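Local coordinates for protein fimbrin (Schizosaccharomyces pombe, PDB 1RT8) that binds actin filaments and crosslinks them through two actin-binding regions built of calponin-homology domains, serving cell polarity, cytokinesis, mating and spore formation, at residues A109-L113 with E114-H118; E16-K19 with H20-V24; N89-V92 with I93-K97; F44-Q47 with C48-G51. All blocks are in the same frame, centred on the assembly; numbering follows the deposited sequence.

Contact 1: residues A109-L113 with E114-H118; sequences AGDIL and EGREH. With SO4 (sulfate ion), chain B.
The R116 guanidinium and the D111 carboxylate meet obliquely, their planes 74° apart. OD1 of D111 stands 3.8 Å from NE of R116, well out of the guanidinium plane, so this long salt bridge rests on charge alone and no N-H points at the oxygen. At the guanidinium edge, in its plane, lies O2 of the sulfate, while O4 takes a weak bond from NH1. The H118 ring turns its edge to the ion, with O3 3.2 Å from CD2. R116 is bent at chi2 (-69°) and again at chi3, which brings its head between D111 and the sulfate; lower down, its CG rests 3.7 Å from CB of D111. OE1 of E114 is a second, equally long charge partner of NE, so the three residues form a small salt-bridge network; D111 OD2 bonds back to N of G108.

The sulfate, probably from the crystallisation liquor, sits at the start of helix 117-131. Its O1 accepts from N of E117. Its O2 lies 2.9 Å from N of H118, a second bond; these amides probably help stabilise the negative charge.

The backbone closes helix 109-113. N of G115 reaches O of I112, and N of R116 reaches O of D111 at 3.1 Å in a nearly straight bond (168°). With its positive phi, G115 makes this a Schellman motif, and R116 is already the N-cap of helix 117-131.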
loop_
_atom_site.group_PDB
_atom_site.type_symbol
_atom_site.label_atom_id
_atom_site.label_comp_id
_atom_site.label_asym_id
_atom_site.label_seq_id
_atom_site.Cartn_x
_atom_site.Cartn_y
_atom_site.Cartn_z
ATOM N N ALA A 109 -7.026 4.413 15.078
ATOM C CA ALA A 109 -6.129 4.134 16.190
ATOM C C ALA A 109 -6.872 3.589 17.402
ATOM O O ALA A 109 -6.384 2.676 18.074
ATOM C CB ALA A 109 -5.346 5.393 16.569
ATOM N N GLY A 110 -8.051 4.143 17.672
ATOM C CA GLY A 110 -8.845 3.697 18.802
ATOM C C GLY A 110 -9.398 2.290 18.654
ATOM O O GLY A 110 -9.630 1.597 19.648
ATOM N N ASP A 111 -9.626 1.864 17.414
ATOM C CA ASP A 111 -10.144 0.527 17.161
ATOM C C ASP A 111 -9.076 -0.503 17.529
ATOM O O ASP A 111 -9.390 -1.576 18.054
ATOM C CB ASP A 111 -10.534 0.360 15.687
ATOM C CG ASP A 111 -11.677 1.274 15.270
ATOM O OD1 ASP A 111 -12.644 1.419 16.045
ATOM O OD2 ASP A 111 -11.617 1.837 14.160
ATOM N N ILE A 112 -7.818 -0.182 17.234
ATOM C CA ILE A 112 -6.712 -1.080 17.561
ATOM C C ILE A 112 -6.566 -1.107 19.080
ATOM O O ILE A 112 -6.433 -2.170 19.677
ATOM C CB ILE A 112 -5.382 -0.609 16.935
ATOM C CG1 ILE A 112 -5.483 -0.648 15.407
ATOM C CG2 ILE A 112 -4.237 -1.505 17.407
ATOM C CD1 ILE A 112 -4.233 -0.145 14.684
ATOM N N LEU A 113 -6.615 0.067 19.700
ATOM C CA LEU A 113 -6.499 0.167 21.156
ATOM C C LEU A 113 -7.559 -0.681 21.866
ATOM O O LEU A 113 -7.298 -1.250 22.924
ATOM C CB LEU A 113 -6.625 1.632 21.603
ATOM C CG LEU A 113 -6.697 1.909 23.116
ATOM C CD1 LEU A 113 -5.422 1.447 23.790
ATOM C CD2 LEU A 113 -6.912 3.389 23.356
ATOM N N GLU A 114 -8.747 -0.770 21.277
ATOM C CA GLU A 114 -9.842 -1.535 21.863
ATOM C C GLU A 114 -9.813 -3.015 21.499
ATOM O O GLU A 114 -10.627 -3.793 21.993
ATOM C CB GLU A 114 -11.186 -0.942 21.435
ATOM C CG GLU A 114 -11.523 0.390 22.087
ATOM C CD GLU A 114 -12.655 1.116 21.382
ATOM O OE1 GLU A 114 -13.458 0.442 20.698
ATOM O OE2 GLU A 114 -12.750 2.356 21.519
ATOM N N GLY A 115 -8.881 -3.402 20.634
ATOM C CA GLY A 115 -8.789 -4.792 20.228
ATOM C C GLY A 115 -9.918 -5.287 19.335
ATOM O O GLY A 115 -10.281 -6.460 19.407
ATOM N N ARG A 116 -10.479 -4.412 18.497
ATOM C CA ARG A 116 -11.559 -4.813 17.593
ATOM C C ARG A 116 -11.024 -5.991 16.787
ATOM O O ARG A 116 -10.071 -5.842 16.024
ATOM C CB ARG A 116 -11.925 -3.673 16.640
ATOM C CG ARG A 116 -12.349 -2.380 17.317
ATOM C CD ARG A 116 -13.692 -2.501 18.023
ATOM N NE ARG A 116 -14.571 -1.410 17.615
ATOM C CZ ARG A 116 -15.465 -1.490 16.633
ATOM N NH1 ARG A 116 -15.621 -2.622 15.958
ATOM N NH2 ARG A 116 -16.182 -0.424 16.301
ATOM N N GLU A 117 -11.641 -7.156 16.956
ATOM C CA GLU A 117 -11.188 -8.367 16.284
ATOM C C GLU A 117 -11.281 -8.404 14.766
ATOM O O GLU A 117 -10.301 -8.743 14.107
ATOM C CB GLU A 117 -11.904 -9.582 16.872
ATOM C CG GLU A 117 -11.564 -9.803 18.336
ATOM C CD GLU A 117 -12.058 -11.129 18.860
ATOM O OE1 GLU A 117 -11.746 -11.452 20.027
ATOM O OE2 GLU A 117 -12.754 -11.849 18.109
ATOM N N HIS A 118 -12.441 -8.067 14.210
ATOM C CA HIS A 118 -12.611 -8.080 12.760
ATOM C C HIS A 118 -11.748 -7.024 12.088
ATOM O O HIS A 118 -11.095 -7.292 11.078
ATOM C CB HIS A 118 -14.081 -7.862 12.393
ATOM C CG HIS A 118 -14.942 -9.063 12.630
ATOM N ND1 HIS A 118 -14.850 -10.205 11.865
ATOM C CD2 HIS A 118 -15.881 -9.315 13.572
ATOM C CE1 HIS A 118 -15.695 -11.111 12.326
ATOM N NE2 HIS A 118 -16.333 -10.597 13.363
HETATM S S SO4 B . -15.315 -6.562 16.473
HETATM O O1 SO4 B . -14.723 -7.585 17.587
HETATM O O2 SO4 B . -14.203 -6.282 15.582
HETATM O O3 SO4 B . -16.330 -7.105 15.862
HETATM O O4 SO4 B . -15.609 -5.382 17.248
#

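Contact 2: residues E16-K19 with H20-V24; sequences EFIK and HINSV
K19, H20 and I18 bury the most surface between the two halves of this piece of helix 11-25, which runs for two and a half turns in the first calponin-homology domain. The chain of K19 leads out to the surface, bent at chi3, with T39 of a loop beside it. Its backbone O takes N of S23 in an ordinary helical bond of 3.1 Å.

H20 has CG anti to its N (chi1 167°), which swings the imidazole away from the preceding turn toward L57 of helix 52-61 and I128 of helix 117-131. Its CB stays behind, 3.5 Å from O of F17, and its amide donates to O of E16.

I18 faces the buried side and touches I37. Its CG2 branch lies alongside the N22 side chain, the two pointing the same way, while the carbonyl of I18 receives N of N22 at 2.8 Å. CG of N22 also rests 3.2 Å from that same I18 O, and the N22 side chain touches I37 as well. Cutting N22 back to an alanine would remove the group lying along CG2 of I18 and would probably open a gap between that branch and I37.

One turn round, CG1 of I21 presses to 3.1 Å from O of F17, and the F17 side chain touches L121, V124 and I128 of helix 117-131 and L250 of helix 248-261. At the far end, O of H20 accepts two donors from the same face of its plane: N of V24, and OG of S23 at 3.0 Å.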
loop_
_atom_site.group_PDB
_atom_site.type_symbol
_atom_site.label_atom_id
_atom_site.label_comp_id
_atom_site.label_asym_id
_atom_site.label_seq_id
_atom_site.Cartn_x
_atom_site.Cartn_y
_atom_site.Cartn_z
ATOM N N GLU A 16 -3.851 -19.383 11.370
ATOM C CA GLU A 16 -2.745 -19.275 10.429
ATOM C C GLU A 16 -2.073 -17.905 10.448
ATOM O O GLU A 16 -0.847 -17.823 10.433
ATOM C CB GLU A 16 -3.219 -19.619 9.010
ATOM C CG GLU A 16 -3.823 -21.019 8.867
ATOM C CD GLU A 16 -2.959 -22.110 9.498
ATOM O OE1 GLU A 16 -1.727 -22.078 9.326
ATOM O OE2 GLU A 16 -3.518 -23.003 10.164
ATOM N N PHE A 17 -2.860 -16.830 10.484
ATOM C CA PHE A 17 -2.272 -15.489 10.512
ATOM C C PHE A 17 -1.388 -15.326 11.746
ATOM O O PHE A 17 -0.275 -14.802 11.662
ATOM C CB PHE A 17 -3.368 -14.412 10.510
ATOM C CG PHE A 17 -4.116 -14.304 9.209
ATOM C CD1 PHE A 17 -5.295 -13.572 9.131
ATOM C CD2 PHE A 17 -3.647 -14.936 8.062
ATOM C CE1 PHE A 17 -5.995 -13.473 7.933
ATOM C CE2 PHE A 17 -4.343 -14.840 6.855
ATOM C CZ PHE A 17 -5.519 -14.108 6.794
ATOM N N ILE A 18 -1.878 -15.774 12.894
ATOM C CA ILE A 18 -1.097 -15.672 14.117
ATOM C C ILE A 18 0.176 -16.502 14.004
ATOM O O ILE A 18 1.234 -16.091 14.475
ATOM C CB ILE A 18 -1.898 -16.147 15.339
ATOM C CG1 ILE A 18 -3.093 -15.214 15.567
ATOM C CG2 ILE A 18 -0.995 -16.183 16.560
ATOM C CD1 ILE A 18 -4.083 -15.703 16.611
ATOM N N LYS A 19 0.075 -17.673 13.380
ATOM C CA LYS A 19 1.245 -18.525 13.212
ATOM C C LYS A 19 2.276 -17.806 12.349
ATOM O O LYS A 19 3.472 -17.809 12.654
ATOM C CB LYS A 19 0.854 -19.859 12.570
ATOM C CG LYS A 19 -0.036 -20.726 13.451
ATOM C CD LYS A 19 -0.308 -22.089 12.819
ATOM C CE LYS A 19 0.974 -22.895 12.623
ATOM N NZ LYS A 19 0.687 -24.291 12.183
ATOM N N HIS A 20 1.814 -17.180 11.272
ATOM C CA HIS A 20 2.722 -16.450 10.398
ATOM C C HIS A 20 3.388 -15.329 11.188
ATOM O O HIS A 20 4.584 -15.075 11.045
ATOM C CB HIS A 20 1.969 -15.867 9.195
ATOM C CG HIS A 20 2.762 -14.860 8.422
ATOM N ND1 HIS A 20 2.676 -13.505 8.659
ATOM C CD2 HIS A 20 3.692 -15.013 7.450
ATOM C CE1 HIS A 20 3.518 -12.866 7.866
ATOM N NE2 HIS A 20 4.147 -13.758 7.121
ATOM N N ILE A 21 2.613 -14.662 12.032
ATOM C CA ILE A 21 3.153 -13.569 12.832
ATOM C C ILE A 21 4.168 -14.090 13.849
ATOM O O ILE A 21 5.150 -13.417 14.158
ATOM C CB ILE A 21 2.027 -12.800 13.553
ATOM C CG1 ILE A 21 1.100 -12.158 12.514
ATOM C CG2 ILE A 21 2.622 -11.735 14.461
ATOM C CD1 ILE A 21 -0.127 -11.507 13.099
ATOM N N ASN A 22 3.931 -15.294 14.361
ATOM C CA ASN A 22 4.842 -15.904 15.327
ATOM C C ASN A 22 6.221 -16.150 14.723
ATOM O O ASN A 22 7.240 -15.859 15.352
ATOM C CB ASN A 22 4.260 -17.227 15.839
ATOM C CG ASN A 22 3.125 -17.015 16.822
ATOM O OD1 ASN A 22 2.326 -17.917 17.084
ATOM N ND2 ASN A 22 3.054 -15.816 17.381
ATOM N N SER A 23 6.259 -16.673 13.500
ATOM C CA SER A 23 7.535 -16.958 12.850
ATOM C C SER A 23 8.269 -15.695 12.408
ATOM O O SER A 23 9.500 -15.653 12.410
ATOM C CB SER A 23 7.328 -17.874 11.643
ATOM O OG SER A 23 6.649 -17.201 10.600
ATOM N N VAL A 24 7.512 -14.670 12.035
ATOM C CA VAL A 24 8.108 -13.418 11.590
ATOM C C VAL A 24 8.669 -12.608 12.760
ATOM O O VAL A 24 9.720 -11.973 12.635
ATOM C CB VAL A 24 7.078 -12.554 10.814
ATOM C CG1 VAL A 24 5.896 -12.235 11.700
ATOM C CG2 VAL A 24 7.728 -11.276 10.336
#

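Contact 3: residues N89-V92 with I93-K97; sequences NNVV and INSAK
O of V91 is gripped twice by S95, four residues further along helix 82-99 of the first calponin-homology domain, in the familiar helical arrangement of a serine hydroxyl bonded back to the carbonyl one turn earlier. OG donates to it at 2.6 Å and N of the same residue at 3.1 Å, and the two reach the oxygen from opposite faces of its plane. The hydroxyl comes in only 25° from that plane, whereas the amide stands above it and makes a bent bond of 138°. With OG beside the backbone N (chi1 -69°), the hydroxyl is turned back along the helix to the carbonyl; it also passes 4.0 Å from CG1 of V91. Were S95 an alanine, the hydroxyl bond would be gone and V91 O would probably be held less firmly, by the bent amide bond among the donors described here.

The backbone bonds on either side along the helix are straighter. V92 points out of the turn and touches L54 and S55 of helix 52-61 and I112. The asparagine amides serve other partners: ND2 of N90 bonds to O of K483, and ND2 of N94 to O of R482, tying this helix to helix 467-483. The side chain of I93 packs on I112 and I104. Its N meets O of N89 in a nearly straight bond, and its CG1 lies 3.2 Å from that same O of N89.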
loop_
_atom_site.group_PDB
_atom_site.type_symbol
_atom_site.label_atom_id
_atom_site.label_comp_id
_atom_site.label_asym_id
_atom_site.label_seq_id
_atom_site.Cartn_x
_atom_site.Cartn_y
_atom_site.Cartn_z
ATOM N N ASN A 89 -0.318 3.647 17.436
ATOM C CA ASN A 89 -1.352 3.250 16.489
ATOM C C ASN A 89 -1.520 4.233 15.345
ATOM O O ASN A 89 -1.924 3.848 14.249
ATOM C CB ASN A 89 -2.671 2.989 17.220
ATOM C CG ASN A 89 -2.612 1.717 18.057
ATOM O OD1 ASN A 89 -1.813 0.822 17.775
ATOM N ND2 ASN A 89 -3.455 1.626 19.073
ATOM N N ASN A 90 -1.191 5.497 15.583
ATOM C CA ASN A 90 -1.263 6.493 14.515
ATOM C C ASN A 90 -0.223 6.119 13.456
ATOM O O ASN A 90 -0.473 6.224 12.248
ATOM C CB ASN A 90 -0.952 7.895 15.050
ATOM C CG ASN A 90 -2.125 8.514 15.776
ATOM O OD1 ASN A 90 -3.247 8.031 15.683
ATOM N ND2 ASN A 90 -1.871 9.600 16.494
ATOM N N VAL A 91 0.954 5.698 13.923
ATOM C CA VAL A 91 2.041 5.291 13.026
ATOM C C VAL A 91 1.616 4.070 12.201
ATOM O O VAL A 91 1.873 4.002 11.000
ATOM C CB VAL A 91 3.315 4.930 13.820
ATOM C CG1 VAL A 91 4.361 4.354 12.880
ATOM C CG2 VAL A 91 3.865 6.166 14.519
ATOM N N VAL A 92 0.977 3.107 12.858
ATOM C CA VAL A 92 0.487 1.899 12.193
ATOM C C VAL A 92 -0.538 2.257 11.118
ATOM O O VAL A 92 -0.363 1.935 9.940
ATOM C CB VAL A 92 -0.182 0.937 13.215
ATOM C CG1 VAL A 92 -1.027 -0.107 12.495
ATOM C CG2 VAL A 92 0.893 0.251 14.058
ATOM N N ILE A 93 -1.601 2.941 11.535
ATOM C CA ILE A 93 -2.688 3.322 10.638
ATOM C C ILE A 93 -2.245 4.134 9.426
ATOM O O ILE A 93 -2.586 3.806 8.298
ATOM C CB ILE A 93 -3.769 4.140 11.391
ATOM C CG1 ILE A 93 -4.515 3.247 12.390
ATOM C CG2 ILE A 93 -4.733 4.790 10.383
ATOM C CD1 ILE A 93 -5.269 2.115 11.765
ATOM N N ASN A 94 -1.494 5.200 9.660
ATOM C CA ASN A 94 -1.057 6.056 8.569
ATOM C C ASN A 94 0.001 5.462 7.662
ATOM O O ASN A 94 0.131 5.875 6.504
ATOM C CB ASN A 94 -0.625 7.401 9.133
ATOM C CG ASN A 94 -1.789 8.130 9.769
ATOM O OD1 ASN A 94 -2.865 8.200 9.178
ATOM N ND2 ASN A 94 -1.596 8.655 10.970
ATOM N N SER A 95 0.750 4.490 8.171
ATOM C CA SER A 95 1.747 3.831 7.339
ATOM C C SER A 95 0.966 2.897 6.412
ATOM O O SER A 95 1.195 2.856 5.201
ATOM C CB SER A 95 2.724 3.005 8.195
ATOM O OG SER A 95 3.555 3.834 8.980
ATOM N N ALA A 96 0.039 2.147 6.998
ATOM C CA ALA A 96 -0.779 1.199 6.242
ATOM C C ALA A 96 -1.468 1.885 5.067
ATOM O O ALA A 96 -1.543 1.327 3.980
ATOM C CB ALA A 96 -1.818 0.553 7.160
ATOM N N LYS A 97 -1.958 3.098 5.289
ATOM C CA LYS A 97 -2.633 3.854 4.239
ATOM C C LYS A 97 -1.740 4.192 3.055
ATOM O O LYS A 97 -2.243 4.395 1.954
ATOM C CB LYS A 97 -3.196 5.171 4.785
ATOM C CG LYS A 97 -4.449 5.043 5.610
ATOM C CD LYS A 97 -4.993 6.422 5.958
ATOM C CE LYS A 97 -6.367 6.313 6.610
ATOM N NZ LYS A 97 -6.903 7.648 7.004
#

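Contact 4: residues F44-Q47 with C48-G51; sequences FFDQ and CKDG
K49 leaves the chain just past helix 43-47 and runs fully extended back along its last turn, beside D46. CB and CG lie over the carbonyl of D46, CG 3.3 Å from its O, and CD continues past the same oxygen. CE comes alongside the carboxylate, and NZ ends 3.2 Å from OD1 of D46 in a salt bridge whose hydrogen bond is weak. The two side chains point the same way. The backbone repeats the pairing: N of K49 donates to O of D46 from above the carbonyl plane.

On the buried side the contact is of another kind. SG of C48 sits over one face of the F44 ring, 3.6 Å from its centroid and 25° off the normal, displaced toward the rim, with CZ its nearest ring atom. F44 holds CG anti to the backbone N (chi1 175°), which carries the ring forward under the sulfur; I18, I21 and V124 also touch it. CD2 of F44 in turn lies over the centre of the F45 ring.

C48 and K49 open a type I beta turn, C48 to G51, that leads to helix 52-61. One water donates to both O of Q47 and OD1 of D50, while OD2 of D50 pairs with R34.

The turn after the helix is thus held by unlike chemistry on its two sides: the sulfur-aromatic contact is apolar and buried, while the lysine-aspartate pair is only partly screened from solvent, so its attraction is probably modest.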
loop_
_atom_site.group_PDB
_atom_site.type_symbol
_atom_site.label_atom_id
_atom_site.label_comp_id
_atom_site.label_asym_id
_atom_site.label_seq_id
_atom_site.Cartn_x
_atom_site.Cartn_y
_atom_site.Cartn_z
ATOM N N PHE A 44 -4.131 -12.706 21.074
ATOM C CA PHE A 44 -3.578 -11.931 19.979
ATOM C C PHE A 44 -4.078 -10.493 19.856
ATOM O O PHE A 44 -3.279 -9.566 19.732
ATOM C CB PHE A 44 -3.846 -12.650 18.661
ATOM C CG PHE A 44 -3.412 -11.875 17.461
ATOM C CD1 PHE A 44 -2.063 -11.644 17.219
ATOM C CD2 PHE A 44 -4.352 -11.360 16.574
ATOM C CE1 PHE A 44 -1.653 -10.908 16.111
ATOM C CE2 PHE A 44 -3.954 -10.623 15.462
ATOM C CZ PHE A 44 -2.602 -10.397 15.230
ATOM N N PHE A 45 -5.391 -10.302 19.870
ATOM C CA PHE A 45 -5.939 -8.963 19.710
ATOM C C PHE A 45 -5.577 -8.028 20.855
ATOM O O PHE A 45 -5.429 -6.818 20.647
ATOM C CB PHE A 45 -7.454 -9.041 19.507
ATOM C CG PHE A 45 -7.850 -9.884 18.330
ATOM C CD1 PHE A 45 -8.284 -11.195 18.507
ATOM C CD2 PHE A 45 -7.741 -9.383 17.038
ATOM C CE1 PHE A 45 -8.604 -11.994 17.411
ATOM C CE2 PHE A 45 -8.054 -10.171 15.939
ATOM C CZ PHE A 45 -8.487 -11.480 16.127
ATOM N N ASP A 46 -5.418 -8.577 22.054
ATOM C CA ASP A 46 -5.030 -7.762 23.196
ATOM C C ASP A 46 -3.568 -7.394 23.012
ATOM O O ASP A 46 -3.142 -6.292 23.363
ATOM C CB ASP A 46 -5.198 -8.525 24.507
ATOM C CG ASP A 46 -6.643 -8.657 24.922
ATOM O OD1 ASP A 46 -7.343 -7.620 24.981
ATOM O OD2 ASP A 46 -7.079 -9.795 25.197
ATOM N N GLN A 47 -2.806 -8.328 22.457
ATOM C CA GLN A 47 -1.390 -8.112 22.209
ATOM C C GLN A 47 -1.169 -7.096 21.087
ATOM O O GLN A 47 -0.056 -6.596 20.916
ATOM C CB GLN A 47 -0.710 -9.431 21.836
ATOM C CG GLN A 47 -0.593 -10.418 22.980
ATOM C CD GLN A 47 0.193 -9.848 24.142
ATOM O OE1 GLN A 47 1.262 -9.272 23.952
ATOM N NE2 GLN A 47 -0.330 -10.008 25.352
ATOM N N CYS A 48 -2.222 -6.795 20.326
ATOM C CA CYS A 48 -2.114 -5.847 19.218
ATOM C C CYS A 48 -2.453 -4.412 19.596
ATOM O O CYS A 48 -2.217 -3.490 18.818
ATOM C CB CYS A 48 -3.015 -6.283 18.062
ATOM S SG CYS A 48 -2.342 -7.642 17.066
ATOM N N LYS A 49 -2.979 -4.228 20.803
ATOM C CA LYS A 49 -3.393 -2.912 21.287
ATOM C C LYS A 49 -2.367 -1.785 21.331
ATOM O O LYS A 49 -2.732 -0.617 21.130
ATOM C CB LYS A 49 -4.025 -3.047 22.673
ATOM C CG LYS A 49 -5.322 -3.842 22.682
ATOM C CD LYS A 49 -5.926 -3.889 24.080
ATOM C CE LYS A 49 -7.306 -4.518 24.064
ATOM N NZ LYS A 49 -7.933 -4.512 25.413
ATOM N N ASP A 50 -1.101 -2.093 21.599
ATOM C CA ASP A 50 -0.121 -1.019 21.669
ATOM C C ASP A 50 0.590 -0.726 20.362
ATOM O O ASP A 50 1.571 0.013 20.342
ATOM C CB ASP A 50 0.902 -1.262 22.796
ATOM C CG ASP A 50 1.872 -2.403 22.508
ATOM O OD1 ASP A 50 1.853 -2.979 21.399
ATOM O OD2 ASP A 50 2.669 -2.719 23.419
ATOM N N GLY A 51 0.087 -1.300 19.272
ATOM C CA GLY A 51 0.664 -1.069 17.959
ATOM C C GLY A 51 2.038 -1.619 17.597
ATOM O O GLY A 51 2.442 -1.527 16.435
HETATM O O HOH W 1 1.040 -4.650 19.754
HETATM O O HOH W 2 -0.308 -4.484 23.306
#

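In the fold
All four contacts belong to the first calponin-homology domain, within the first actin-binding region. Contact 3 is the buried one, and its polar groups mostly bond to carbonyls; the other three are partly buried, with charged groups on their outer sides. Contact 4 joins the rest: F44 packs on I18 and I21 of contact 2, K49 lies along I112 and L113 of contact 1, and K49 O probably takes a hydrogen bond from N89 of contact 3. Contacts 2 and 3 are mid-helix turns, whereas 1 and 4 are helix ends, each leading to an N-cap. Contact 2 touches neither contact 1 nor contact 3, while I112 of contact 1 packs against N89.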